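PDB 6N6Q: cytochrome P450 (CYP102L1) from Mycobacterium phage Adler, which probably acts as a haem-thiolate monooxygenase, using haem iron to activate dioxygen for oxidation of a substrate as yet uncertain. Local coordinates for residues A[281-292]-A[450-460]; A[104-112]-A[256-267]. All coordinates share one frame; numbering follows the deposited sequence.

Both contacts use helix 265-296, the I-helix of the P450 fold, contact 1 along its C-terminal half and contact 2 by its first turn and the loop before it. Their centres are about 33 Å apart; contact 1 reaches the porphyrin through T282 and S283, contact 2 a propionate through W106. Contact 1 is mostly buried: a phenylalanine and a proline ring, an asparagine, a glutamate and three threonines join the helix to the β-hairpin 451-461, the glutamate taking a hydroxyl bond. Contact 2 lies nearer the surface, on helix 104-113, and has an arginine-aspartate salt bridge and a lysine bonded to a backbone carbonyl beside a small apolar cluster of leucine, isoleucine and alanine.

Contact 1 (A[281-292]-A[450-460]); sequences ETSANAIAFALH and LKVSETLTLKP. With HEM (protoporphyrin IX containing Fe), chain E.
Helix 281-292 lies against the hairpin formed by 451-454 and 458-460, its axis 7.7 Å from that of the second strand and inclined to it by 41°. The backbones come closest at N285 and K459, whose CA atoms are 5.3 Å apart. Within the hairpin, S453 and K459 are a hydrogen-bonded antiparallel pair, and a T455 N to T457 O bond closes the turn.

The F289 ring carries the apolar half. P460 CG sits over the centre of one face, 3.4 Å from the centroid and almost on the ring normal, a close CH-pi contact. V452 CG2 comes instead to the edge, in the ring plane and 3.7 Å from F289 CZ, while W342 stacks on the same ring. One helical turn further on, L450 lays CD1 over a face of the H292 imidazole, offset toward its rim.

Polar side chains take over toward the haem. N285 ND2 gives T457 OG1 a short but weak bond, 2.7 Å long and bent to 117° at the hydrogen, and its OD1 rests on the aliphatic part of K459. E281, with CG anti to the backbone N (chi1 -165°) and the rest of its chain extended, reaches the hairpin turn, where T455 OG1 donates to E281 OE2 over 3.0 Å, from above the carboxylate plane. T282 CG2 meets T457 CG2 at 3.6 Å. On its other branch, T282 OG1 is bonded to the A278 carbonyl and lies 3.2 Å from haem atom C4B.

The A-G-x-E-T sequence containing E281 and T282 matches the I-helix signature of P450s, where the threonine is associated with oxygen activation, and the hairpin probably corresponds to the one bordering the substrate pocket in related enzymes.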
loop_
_atom_site.group_PDB
_atom_site.type_symbol
_atom_site.label_atom_id
_atom_site.label_comp_id
_atom_site.label_asym_id
_atom_site.label_seq_id
_atom_site.Cartn_x
_atom_site.Cartn_y
_atom_site.Cartn_z
ATOM N N GLU A 281 4.553 1.498 2.463
ATOM C CA GLU A 281 4.208 0.437 3.406
ATOM C C GLU A 281 3.303 -0.610 2.767
ATOM O O GLU A 281 3.433 -1.805 3.055
ATOM C CB GLU A 281 3.550 1.032 4.651
ATOM C CG GLU A 281 3.495 0.071 5.829
ATOM C CD GLU A 281 3.063 0.743 7.117
ATOM O OE1 GLU A 281 2.640 1.917 7.066
ATOM O OE2 GLU A 281 3.150 0.096 8.182
ATOM N N THR A 282 2.383 -0.184 1.900
ATOM C CA THR A 282 1.503 -1.137 1.230
ATOM C C THR A 282 2.297 -2.087 0.343
ATOM O O THR A 282 2.128 -3.310 0.415
ATOM C CB THR A 282 0.450 -0.394 0.405
ATOM O OG1 THR A 282 1.096 0.531 -0.478
ATOM C CG2 THR A 282 -0.512 0.356 1.312
ATOM N N SER A 283 3.173 -1.539 -0.503
ATOM C CA SER A 283 3.939 -2.375 -1.424
ATOM C C SER A 283 4.935 -3.255 -0.680
ATOM O O SER A 283 5.160 -4.408 -1.065
ATOM C CB SER A 283 4.662 -1.500 -2.447
ATOM O OG SER A 283 3.749 -0.679 -3.150
ATOM N N ALA A 284 5.539 -2.732 0.389
ATOM C CA ALA A 284 6.550 -3.493 1.115
ATOM C C ALA A 284 5.943 -4.695 1.826
ATOM O O ALA A 284 6.528 -5.785 1.822
ATOM C CB ALA A 284 7.262 -2.589 2.119
ATOM N N ASN A 285 4.775 -4.519 2.446
ATOM C CA ASN A 285 4.154 -5.628 3.158
ATOM C C ASN A 285 3.571 -6.655 2.197
ATOM O O ASN A 285 3.549 -7.850 2.513
ATOM C CB ASN A 285 3.081 -5.104 4.109
ATOM C CG ASN A 285 3.653 -4.203 5.183
ATOM O OD1 ASN A 285 4.842 -4.272 5.496
ATOM N ND2 ASN A 285 2.811 -3.350 5.754
ATOM N N ALA A 286 3.098 -6.218 1.027
ATOM C CA ALA A 286 2.645 -7.168 0.017
ATOM C C ALA A 286 3.796 -8.044 -0.464
ATOM O O ALA A 286 3.635 -9.260 -0.625
ATOM C CB ALA A 286 2.006 -6.428 -1.158
ATOM N N ILE A 287 4.966 -7.441 -0.694
ATOM C CA ILE A 287 6.148 -8.216 -1.064
ATOM C C ILE A 287 6.526 -9.175 0.057
ATOM O O ILE A 287 6.877 -10.336 -0.189
ATOM C CB ILE A 287 7.314 -7.273 -1.419
ATOM C CG1 ILE A 287 7.005 -6.493 -2.696
ATOM C CG2 ILE A 287 8.611 -8.050 -1.570
ATOM C CD1 ILE A 287 7.948 -5.335 -2.945
ATOM N N ALA A 288 6.457 -8.707 1.307
ATOM C CA ALA A 288 6.801 -9.562 2.438
ATOM C C ALA A 288 5.851 -10.750 2.544
ATOM O O ALA A 288 6.272 -11.864 2.881
ATOM C CB ALA A 288 6.796 -8.747 3.732
ATOM N N PHE A 289 4.564 -10.534 2.260
ATOM C CA PHE A 289 3.619 -11.646 2.239
ATOM C C PHE A 289 3.945 -12.624 1.118
ATOM O O PHE A 289 3.926 -13.844 1.324
ATOM C CB PHE A 289 2.187 -11.127 2.090
ATOM C CG PHE A 289 1.531 -10.752 3.388
ATOM C CD1 PHE A 289 1.253 -11.719 4.342
ATOM C CD2 PHE A 289 1.165 -9.441 3.644
ATOM C CE1 PHE A 289 0.640 -11.380 5.536
ATOM C CE2 PHE A 289 0.553 -9.094 4.834
ATOM C CZ PHE A 289 0.290 -10.065 5.782
ATOM N N ALA A 290 4.242 -12.107 -0.077
ATOM C CA ALA A 290 4.563 -12.982 -1.199
ATOM C C ALA A 290 5.857 -13.748 -0.963
ATOM O O ALA A 290 5.980 -14.897 -1.397
ATOM C CB ALA A 290 4.649 -12.172 -2.493
ATOM N N LEU A 291 6.827 -13.136 -0.280
ATOM C CA LEU A 291 8.050 -13.855 0.058
ATOM C C LEU A 291 7.770 -14.983 1.044
ATOM O O LEU A 291 8.371 -16.061 0.948
ATOM C CB LEU A 291 9.093 -12.891 0.623
ATOM C CG LEU A 291 9.784 -12.000 -0.408
ATOM C CD1 LEU A 291 10.780 -11.067 0.261
ATOM C CD2 LEU A 291 10.467 -12.854 -1.458
ATOM N N HIS A 292 6.860 -14.757 1.994
ATOM C CA HIS A 292 6.508 -15.808 2.942
ATOM C C HIS A 292 5.853 -16.988 2.234
ATOM O O HIS A 292 6.230 -18.145 2.453
ATOM C CB HIS A 292 5.577 -15.261 4.023
ATOM C CG HIS A 292 4.871 -16.330 4.797
ATOM N ND1 HIS A 292 5.492 -17.069 5.781
ATOM C CD2 HIS A 292 3.604 -16.800 4.716
ATOM C CE1 HIS A 292 4.634 -17.939 6.282
ATOM N NE2 HIS A 292 3.481 -17.798 5.652
ATOM N N LEU A 450 2.362 -17.857 10.556
ATOM C CA LEU A 450 2.039 -16.525 10.055
ATOM C C LEU A 450 1.153 -15.784 11.049
ATOM O O LEU A 450 0.009 -16.179 11.293
ATOM C CB LEU A 450 1.359 -16.629 8.694
ATOM C CG LEU A 450 0.997 -15.309 8.014
ATOM C CD1 LEU A 450 2.238 -14.457 7.792
ATOM C CD2 LEU A 450 0.278 -15.562 6.700
ATOM N N LYS A 451 1.684 -14.707 11.622
ATOM C CA LYS A 451 0.926 -13.777 12.445
ATOM C C LYS A 451 0.942 -12.413 11.773
ATOM O O LYS A 451 1.989 -11.956 11.307
ATOM C CB LYS A 451 1.503 -13.680 13.864
ATOM C CG LYS A 451 0.789 -14.547 14.897
ATOM C CD LYS A 451 0.662 -15.992 14.435
ATOM C CE LYS A 451 0.005 -16.860 15.496
ATOM N NZ LYS A 451 0.834 -16.939 16.731
ATOM N N VAL A 452 -0.219 -11.769 11.716
ATOM C CA VAL A 452 -0.386 -10.516 10.989
ATOM C C VAL A 452 -0.741 -9.419 11.981
ATOM O O VAL A 452 -1.807 -9.462 12.609
ATOM C CB VAL A 452 -1.457 -10.631 9.894
ATOM C CG1 VAL A 452 -1.696 -9.278 9.247
ATOM C CG2 VAL A 452 -1.034 -11.656 8.853
ATOM N N SER A 453 0.149 -8.441 12.122
ATOM C CA SER A 453 -0.139 -7.255 12.912
ATOM C C SER A 453 -0.829 -6.211 12.042
ATOM O O SER A 453 -0.783 -6.261 10.810
ATOM C CB SER A 453 1.141 -6.678 13.521
ATOM O OG SER A 453 1.974 -6.110 12.526
ATOM N N GLU A 454 -1.484 -5.258 12.698
ATOM C CA GLU A 454 -2.265 -4.235 12.011
ATOM C C GLU A 454 -1.763 -2.862 12.436
ATOM O O GLU A 454 -1.934 -2.460 13.592
ATOM C CB GLU A 454 -3.756 -4.392 12.308
ATOM C CG GLU A 454 -4.305 -5.767 11.970
ATOM C CD GLU A 454 -5.815 -5.779 11.847
ATOM O OE1 GLU A 454 -6.403 -4.700 11.614
ATOM O OE2 GLU A 454 -6.415 -6.867 11.980
ATOM N N THR A 455 -1.136 -2.157 11.507
ATOM C CA THR A 455 -0.751 -0.760 11.683
ATOM C C THR A 455 -1.638 0.090 10.770
ATOM O O THR A 455 -2.861 -0.060 10.837
ATOM C CB THR A 455 0.744 -0.609 11.434
ATOM O OG1 THR A 455 1.014 -0.801 10.040
ATOM C CG2 THR A 455 1.523 -1.640 12.239
ATOM N N LEU A 456 -1.085 0.963 9.928
ATOM C CA LEU A 456 -1.877 1.523 8.844
ATOM C C LEU A 456 -2.202 0.470 7.796
ATOM O O LEU A 456 -3.174 0.630 7.050
ATOM C CB LEU A 456 -1.141 2.696 8.196
ATOM C CG LEU A 456 -0.798 3.863 9.125
ATOM C CD1 LEU A 456 -0.072 4.965 8.364
ATOM C CD2 LEU A 456 -2.058 4.400 9.793
ATOM N N THR A 457 -1.412 -0.600 7.730
ATOM C CA THR A 457 -1.608 -1.691 6.791
ATOM C C THR A 457 -1.452 -3.020 7.516
ATOM O O THR A 457 -1.039 -3.079 8.677
ATOM C CB THR A 457 -0.610 -1.621 5.624
ATOM O OG1 THR A 457 0.726 -1.736 6.130
ATOM C CG2 THR A 457 -0.753 -0.312 4.865
ATOM N N LEU A 458 -1.790 -4.098 6.813
ATOM C CA LEU A 458 -1.528 -5.442 7.310
ATOM C C LEU A 458 -0.073 -5.806 7.038
ATOM O O LEU A 458 0.437 -5.576 5.937
ATOM C CB LEU A 458 -2.465 -6.453 6.649
ATOM C CG LEU A 458 -3.741 -6.818 7.412
ATOM C CD1 LEU A 458 -4.453 -5.575 7.925
ATOM C CD2 LEU A 458 -4.668 -7.645 6.533
ATOM N N LYS A 459 0.594 -6.371 8.042
ATOM C CA LYS A 459 2.011 -6.672 7.945
ATOM C C LYS A 459 2.311 -8.009 8.607
ATOM O O LYS A 459 1.755 -8.313 9.672
ATOM C CB LYS A 459 2.854 -5.571 8.604
ATOM C CG LYS A 459 4.342 -5.672 8.324
ATOM C CD LYS A 459 5.127 -4.647 9.120
ATOM C CE LYS A 459 5.153 -5.011 10.592
ATOM N NZ LYS A 459 5.756 -6.357 10.802
ATOM N N PRO A 460 3.170 -8.829 8.000
ATOM C CA PRO A 460 3.632 -10.054 8.671
ATOM C C PRO A 460 4.577 -9.703 9.811
ATOM O O PRO A 460 5.583 -9.019 9.609
ATOM C CB PRO A 460 4.348 -10.826 7.556
ATOM C CG PRO A 460 3.899 -10.184 6.273
ATOM C CD PRO A 460 3.644 -8.751 6.609
HETATM C CHA HEM E . -5.362 4.917 -2.743
HETATM C CHB HEM E . -4.073 0.314 -1.867
HETATM C CHC HEM E . 0.377 1.232 -3.603
HETATM C CHD HEM E . -0.713 5.966 -3.758
HETATM C C1A HEM E . -5.427 3.587 -2.376
HETATM C C2A HEM E . -6.593 2.872 -1.889
HETATM C C3A HEM E . -6.235 1.609 -1.649
HETATM C C4A HEM E . -4.830 1.464 -1.973
HETATM C CMA HEM E . -7.166 0.500 -1.115
HETATM C CAA HEM E . -8.005 3.456 -1.672
HETATM C CBA HEM E . -8.064 4.075 -0.278
HETATM C CGA HEM E . -9.471 4.500 0.058
HETATM O O1A HEM E . -10.404 4.200 -0.733
HETATM O O2A HEM E . -9.659 5.140 1.124
HETATM C C1B HEM E . -2.777 0.146 -2.314
HETATM C C2B HEM E . -2.065 -1.114 -2.404
HETATM C C3B HEM E . -0.830 -0.865 -2.885
HETATM C C4B HEM E . -0.729 0.566 -3.111
HETATM C CMB HEM E . -2.691 -2.469 -1.999
HETATM C CAB HEM E . 0.341 -1.839 -3.179
HETATM C CBB HEM E . 0.318 -3.160 -2.961
HETATM C C1C HEM E . 0.479 2.590 -3.830
HETATM C C2C HEM E . 1.605 3.288 -4.416
HETATM C C3C HEM E . 1.322 4.591 -4.464
HETATM C C4C HEM E . -0.012 4.781 -3.907
HETATM C CMC HEM E . 2.924 2.649 -4.904
HETATM C CAC HEM E . 2.299 5.649 -5.031
HETATM C CBC HEM E . 1.999 6.950 -5.109
HETATM C C1D HEM E . -2.066 6.102 -3.508
HETATM C C2D HEM E . -2.818 7.344 -3.487
HETATM C C3D HEM E . -4.095 7.056 -3.210
HETATM C C4D HEM E . -4.209 5.620 -3.043
HETATM C CMD HEM E . -2.241 8.755 -3.739
HETATM C CAD HEM E . -5.253 8.073 -3.088
HETATM C CBD HEM E . -5.826 8.378 -4.469
HETATM C CGD HEM E . -7.017 9.296 -4.345
HETATM O O1D HEM E . -7.260 10.095 -5.287
HETATM O O2D HEM E . -7.721 9.239 -3.302
HETATM N NA HEM E . -4.373 2.692 -2.410
HETATM N NB HEM E . -1.931 1.144 -2.753
HETATM N NC HEM E . -0.484 3.535 -3.534
HETATM N ND HEM E . -2.951 5.074 -3.233
HETATM FE FE HEM E . -2.387 3.130 -2.849
#

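Contact 2 (A[104-112]-A[256-267]); sequences ENWRKAHEI and DPVTGDKLDNNN. With HEM (protoporphyrin IX containing Fe), chain E.
The guanidinium group of R107 has V258 CG1 over one face and D256 OD1 at its edge, guanidinium and carboxylate being turned 69° apart. R107 NH2 makes a nearly straight bond (172°) of 2.8 Å to D256 OD1, which lies in the guanidinium plane; NH1 adds a weak second bond to OD2. R107 NH2 meets OD1 from above the carboxylate plane, and the same oxygen accepts the backbone N of T259 at 2.7 Å, nearly along its own C-O direction. The salt bridge is thus tied to the Asx motif that shapes the loop 256-261.

The N105 and N267 side chains run past one another in opposite senses, their ND2 atoms, both donors, 3.2 Å apart without bonding. N105 ND2 bonds the D94 carboxylate; N267 OD1 accepts from Q271, and its ND2 has a weak bond to D94 O. On the far side of helix 104-112, the W106 indole has H110 CB over one face, offset toward the rim, and a haem propionate at its edge: W106 NE1 donates to haem O1D over 2.7 Å.

Next to R107, K108 lays its CG against D256 and its CD against the T259 methyl. A bend at its third torsion (chi3 57°) then brings K108 NZ to K262 O, 3.0 Å away and above the carbonyl plane. L263 closes the apolar side, with its methyls on A109 (CD1 to A109 CB 4.0 Å) and its CG 3.9 Å from I112 CD1. D264 follows as N-cap of helix 265-296, its OD1 accepting N267 N.

Spacing and partner identify W106 and H110 with the W-x-x-x-R/H motif of the P450 C-helix, whose tryptophan holds a haem propionate; the contact joins the outer side of that helix to the loop and N-terminus of the I-helix.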
loop_
_atom_site.group_PDB
_atom_site.type_symbol
_atom_site.label_atom_id
_atom_site.label_comp_id
_atom_site.label_asym_id
_atom_site.label_seq_id
_atom_site.Cartn_x
_atom_site.Cartn_y
_atom_site.Cartn_z
ATOM N N GLU A 104 -10.729 21.476 -3.136
ATOM C CA GLU A 104 -10.282 21.737 -4.499
ATOM C C GLU A 104 -8.925 21.110 -4.795
ATOM O O GLU A 104 -8.611 20.856 -5.963
ATOM C CB GLU A 104 -10.228 23.247 -4.743
ATOM C CG GLU A 104 -10.131 23.657 -6.205
ATOM C CD GLU A 104 -9.880 25.145 -6.370
ATOM O OE1 GLU A 104 -9.361 25.770 -5.420
ATOM O OE2 GLU A 104 -10.203 25.692 -7.447
ATOM N N ASN A 105 -8.118 20.847 -3.768
ATOM C CA ASN A 105 -6.799 20.270 -3.977
ATOM C C ASN A 105 -6.831 18.779 -4.296
ATOM O O ASN A 105 -5.816 18.246 -4.757
ATOM C CB ASN A 105 -5.916 20.514 -2.753
ATOM C CG ASN A 105 -5.082 21.770 -2.883
ATOM O OD1 ASN A 105 -4.794 22.222 -3.989
ATOM N ND2 ASN A 105 -4.688 22.341 -1.751
ATOM N N TRP A 106 -7.948 18.085 -4.064
ATOM C CA TRP A 106 -7.989 16.697 -4.508
ATOM C C TRP A 106 -8.196 16.607 -6.013
ATOM O O TRP A 106 -7.522 15.827 -6.692
ATOM C CB TRP A 106 -9.081 15.894 -3.798
ATOM C CG TRP A 106 -9.157 14.531 -4.421
ATOM C CD1 TRP A 106 -8.372 13.453 -4.129
ATOM C CD2 TRP A 106 -10.010 14.125 -5.497
ATOM N NE1 TRP A 106 -8.701 12.395 -4.939
ATOM C CE2 TRP A 106 -9.705 12.781 -5.788
ATOM C CE3 TRP A 106 -11.011 14.764 -6.235
ATOM C CZ2 TRP A 106 -10.364 12.067 -6.784
ATOM C CZ3 TRP A 106 -11.662 14.053 -7.224
ATOM C CH2 TRP A 106 -11.340 12.718 -7.487
ATOM N N ARG A 107 -9.144 17.379 -6.549
ATOM C CA ARG A 107 -9.425 17.293 -7.978
ATOM C C ARG A 107 -8.271 17.848 -8.800
ATOM O O ARG A 107 -7.901 17.267 -9.825
ATOM C CB ARG A 107 -10.723 18.026 -8.309
ATOM C CG ARG A 107 -11.222 17.764 -9.719
ATOM C CD ARG A 107 -12.121 18.886 -10.206
ATOM N NE ARG A 107 -11.455 20.182 -10.113
ATOM C CZ ARG A 107 -10.560 20.628 -10.990
ATOM N NH1 ARG A 107 -10.219 19.879 -12.031
ATOM N NH2 ARG A 107 -10.004 21.821 -10.824
ATOM N N LYS A 108 -7.691 18.970 -8.365
ATOM C CA LYS A 108 -6.535 19.529 -9.059
ATOM C C LYS A 108 -5.401 18.515 -9.133
ATOM O O LYS A 108 -4.928 18.169 -10.220
ATOM C CB LYS A 108 -6.070 20.809 -8.359
ATOM C CG LYS A 108 -6.983 22.004 -8.559
ATOM C CD LYS A 108 -6.423 23.242 -7.872
ATOM C CE LYS A 108 -5.023 23.565 -8.370
ATOM N NZ LYS A 108 -4.460 24.780 -7.717
ATOM N N ALA A 109 -4.964 18.013 -7.974
ATOM C CA ALA A 109 -3.866 17.051 -7.947
ATOM C C ALA A 109 -4.207 15.796 -8.740
ATOM O O ALA A 109 -3.346 15.238 -9.432
ATOM C CB ALA A 109 -3.520 16.694 -6.502
ATOM N N HIS A 110 -5.459 15.341 -8.663
ATOM C CA HIS A 110 -5.833 14.107 -9.346
ATOM C C HIS A 110 -5.745 14.257 -10.860
ATOM O O HIS A 110 -5.286 13.341 -11.551
ATOM C CB HIS A 110 -7.240 13.677 -8.934
ATOM C CG HIS A 110 -7.716 12.437 -9.620
ATOM N ND1 HIS A 110 -7.171 11.194 -9.374
ATOM C CD2 HIS A 110 -8.682 12.246 -10.551
ATOM C CE1 HIS A 110 -7.783 10.292 -10.120
ATOM N NE2 HIS A 110 -8.704 10.904 -10.844
ATOM N N GLU A 111 -6.177 15.399 -11.397
ATOM C CA GLU A 111 -6.086 15.620 -12.834
ATOM C C GLU A 111 -4.695 16.056 -13.279
ATOM O O GLU A 111 -4.443 16.125 -14.486
ATOM C CB GLU A 111 -7.118 16.662 -13.282
ATOM C CG GLU A 111 -8.537 16.448 -12.747
ATOM C CD GLU A 111 -9.282 15.289 -13.400
ATOM O OE1 GLU A 111 -8.692 14.201 -13.578
ATOM O OE2 GLU A 111 -10.473 15.467 -13.731
ATOM N N ILE A 112 -3.796 16.345 -12.344
ATOM C CA ILE A 112 -2.430 16.733 -12.665
ATOM C C ILE A 112 -1.481 15.543 -12.610
ATOM O O ILE A 112 -0.593 15.413 -13.452
ATOM C CB ILE A 112 -1.964 17.862 -11.718
ATOM C CG1 ILE A 112 -2.644 19.182 -12.078
ATOM C CG2 ILE A 112 -0.449 18.016 -11.751
ATOM C CD1 ILE A 112 -2.420 20.279 -11.057
ATOM N N ASP A 256 -3.748 22.694 -13.557
ATOM C CA ASP A 256 -5.024 21.996 -13.668
ATOM C C ASP A 256 -5.809 22.538 -14.858
ATOM O O ASP A 256 -6.003 23.754 -14.963
ATOM C CB ASP A 256 -5.826 22.148 -12.377
ATOM C CG ASP A 256 -7.258 21.675 -12.520
ATOM O OD1 ASP A 256 -8.141 22.520 -12.778
ATOM O OD2 ASP A 256 -7.498 20.457 -12.391
ATOM N N PRO A 257 -6.274 21.677 -15.769
ATOM C CA PRO A 257 -6.946 22.181 -16.979
ATOM C C PRO A 257 -8.192 23.001 -16.695
ATOM O O PRO A 257 -8.487 23.938 -17.447
ATOM C CB PRO A 257 -7.285 20.896 -17.749
ATOM C CG PRO A 257 -6.328 19.873 -17.227
ATOM C CD PRO A 257 -6.136 20.211 -15.780
ATOM N N VAL A 258 -8.934 22.682 -15.634
ATOM C CA VAL A 258 -10.169 23.409 -15.348
ATOM C C VAL A 258 -9.858 24.788 -14.778
ATOM O O VAL A 258 -10.263 25.815 -15.333
ATOM C CB VAL A 258 -11.067 22.597 -14.399
ATOM C CG1 VAL A 258 -12.244 23.441 -13.936
ATOM C CG2 VAL A 258 -11.558 21.334 -15.088
ATOM N N THR A 259 -9.130 24.832 -13.661
ATOM C CA THR A 259 -8.886 26.088 -12.964
ATOM C C THR A 259 -7.666 26.842 -13.479
ATOM O O THR A 259 -7.524 28.033 -13.180
ATOM C CB THR A 259 -8.728 25.841 -11.460
ATOM O OG1 THR A 259 -8.854 27.083 -10.757
ATOM C CG2 THR A 259 -7.365 25.236 -11.155
ATOM N N GLY A 260 -6.788 26.190 -14.239
ATOM C CA GLY A 260 -5.621 26.849 -14.786
ATOM C C GLY A 260 -4.482 27.076 -13.815
ATOM O O GLY A 260 -3.455 27.636 -14.218
ATOM N N ASP A 261 -4.619 26.661 -12.559
ATOM C CA ASP A 261 -3.581 26.862 -11.559
ATOM C C ASP A 261 -2.824 25.567 -11.287
ATOM O O ASP A 261 -3.346 24.465 -11.471
ATOM C CB ASP A 261 -4.165 27.390 -10.246
ATOM C CG ASP A 261 -4.450 28.876 -10.291
ATOM O OD1 ASP A 261 -5.546 29.288 -9.849
ATOM O OD2 ASP A 261 -3.582 29.631 -10.781
ATOM N N LYS A 262 -1.582 25.722 -10.842
ATOM C CA LYS A 262 -0.756 24.600 -10.430
ATOM C C LYS A 262 -0.934 24.337 -8.937
ATOM O O LYS A 262 -1.529 25.130 -8.204
ATOM C CB LYS A 262 0.715 24.870 -10.748
ATOM C CG LYS A 262 0.989 25.234 -12.197
ATOM C CD LYS A 262 2.484 25.302 -12.468
ATOM C CE LYS A 262 3.173 26.295 -11.545
ATOM N NZ LYS A 262 4.652 26.291 -11.725
ATOM N N LEU A 263 -0.409 23.201 -8.490
ATOM C CA LEU A 263 -0.416 22.889 -7.068
ATOM C C LEU A 263 0.521 23.835 -6.330
ATOM O O LEU A 263 1.674 24.019 -6.731
ATOM C CB LEU A 263 0.000 21.437 -6.839
ATOM C CG LEU A 263 -0.900 20.371 -7.463
ATOM C CD1 LEU A 263 -0.362 18.978 -7.177
ATOM C CD2 LEU A 263 -2.326 20.516 -6.953
ATOM N N ASP A 264 0.025 24.447 -5.258
ATOM C CA ASP A 264 0.853 25.349 -4.477
ATOM C C ASP A 264 1.946 24.564 -3.752
ATOM O O ASP A 264 1.944 23.329 -3.708
ATOM C CB ASP A 264 -0.001 26.141 -3.486
ATOM C CG ASP A 264 -0.634 25.263 -2.421
ATOM O OD1 ASP A 264 0.062 24.920 -1.439
ATOM O OD2 ASP A 264 -1.826 24.918 -2.562
ATOM N N ASN A 265 2.893 25.305 -3.172
ATOM C CA ASN A 265 4.069 24.675 -2.578
ATOM C C ASN A 265 3.691 23.760 -1.420
ATOM O O ASN A 265 4.233 22.656 -1.292
ATOM C CB ASN A 265 5.057 25.744 -2.115
ATOM C CG ASN A 265 6.345 25.152 -1.579
ATOM O OD1 ASN A 265 7.215 24.740 -2.346
ATOM N ND2 ASN A 265 6.476 25.113 -0.257
ATOM N N ASN A 266 2.762 24.200 -0.568
ATOM C CA ASN A 266 2.378 23.392 0.586
ATOM C C ASN A 266 1.734 22.080 0.153
ATOM O O ASN A 266 1.960 21.035 0.774
ATOM C CB ASN A 266 1.431 24.183 1.489
ATOM C CG ASN A 266 1.109 23.451 2.778
ATOM O OD1 ASN A 266 1.897 23.462 3.724
ATOM N ND2 ASN A 266 -0.055 22.812 2.824
ATOM N N ASN A 267 0.935 22.112 -0.916
ATOM C CA ASN A 267 0.269 20.895 -1.365
ATOM C C ASN A 267 1.249 19.944 -2.042
ATOM O O ASN A 267 1.125 18.721 -1.908
ATOM C CB ASN A 267 -0.884 21.242 -2.306
ATOM C CG ASN A 267 -1.735 20.038 -2.648
ATOM O OD1 ASN A 267 -1.481 19.342 -3.631
ATOM N ND2 ASN A 267 -2.752 19.782 -1.833
HETATM C CHA HEM E . -5.362 4.917 -2.743
HETATM C CHB HEM E . -4.073 0.314 -1.867
HETATM C CHC HEM E . 0.377 1.232 -3.603
HETATM C CHD HEM E . -0.713 5.966 -3.758
HETATM C C1A HEM E . -5.427 3.587 -2.376
HETATM C C2A HEM E . -6.593 2.872 -1.889
HETATM C C3A HEM E . -6.235 1.609 -1.649
HETATM C C4A HEM E . -4.830 1.464 -1.973
HETATM C CMA HEM E . -7.166 0.500 -1.115
HETATM C CAA HEM E . -8.005 3.456 -1.672
HETATM C CBA HEM E . -8.064 4.075 -0.278
HETATM C CGA HEM E . -9.471 4.500 0.058
HETATM O O1A HEM E . -10.404 4.200 -0.733
HETATM O O2A HEM E . -9.659 5.140 1.124
HETATM C C1B HEM E . -2.777 0.146 -2.314
HETATM C C2B HEM E . -2.065 -1.114 -2.404
HETATM C C3B HEM E . -0.830 -0.865 -2.885
HETATM C C4B HEM E . -0.729 0.566 -3.111
HETATM C CMB HEM E . -2.691 -2.469 -1.999
HETATM C CAB HEM E . 0.341 -1.839 -3.179
HETATM C CBB HEM E . 0.318 -3.160 -2.961
HETATM C C1C HEM E . 0.479 2.590 -3.830
HETATM C C2C HEM E . 1.605 3.288 -4.416
HETATM C C3C HEM E . 1.322 4.591 -4.464
HETATM C C4C HEM E . -0.012 4.781 -3.907
HETATM C CMC HEM E . 2.924 2.649 -4.904
HETATM C CAC HEM E . 2.299 5.649 -5.031
HETATM C CBC HEM E . 1.999 6.950 -5.109
HETATM C C1D HEM E . -2.066 6.102 -3.508
HETATM C C2D HEM E . -2.818 7.344 -3.487
HETATM C C3D HEM E . -4.095 7.056 -3.210
HETATM C C4D HEM E . -4.209 5.620 -3.043
HETATM C CMD HEM E . -2.241 8.755 -3.739
HETATM C CAD HEM E . -5.253 8.073 -3.088
HETATM C CBD HEM E . -5.826 8.378 -4.469
HETATM C CGD HEM E . -7.017 9.296 -4.345
HETATM O O1D HEM E . -7.260 10.095 -5.287
HETATM O O2D HEM E . -7.721 9.239 -3.302
HETATM N NA HEM E . -4.373 2.692 -2.410
HETATM N NB HEM E . -1.931 1.144 -2.753
HETATM N NC HEM E . -0.484 3.535 -3.534
HETATM N ND HEM E . -2.951 5.074 -3.233
HETATM FE FE HEM E . -2.387 3.130 -2.849
#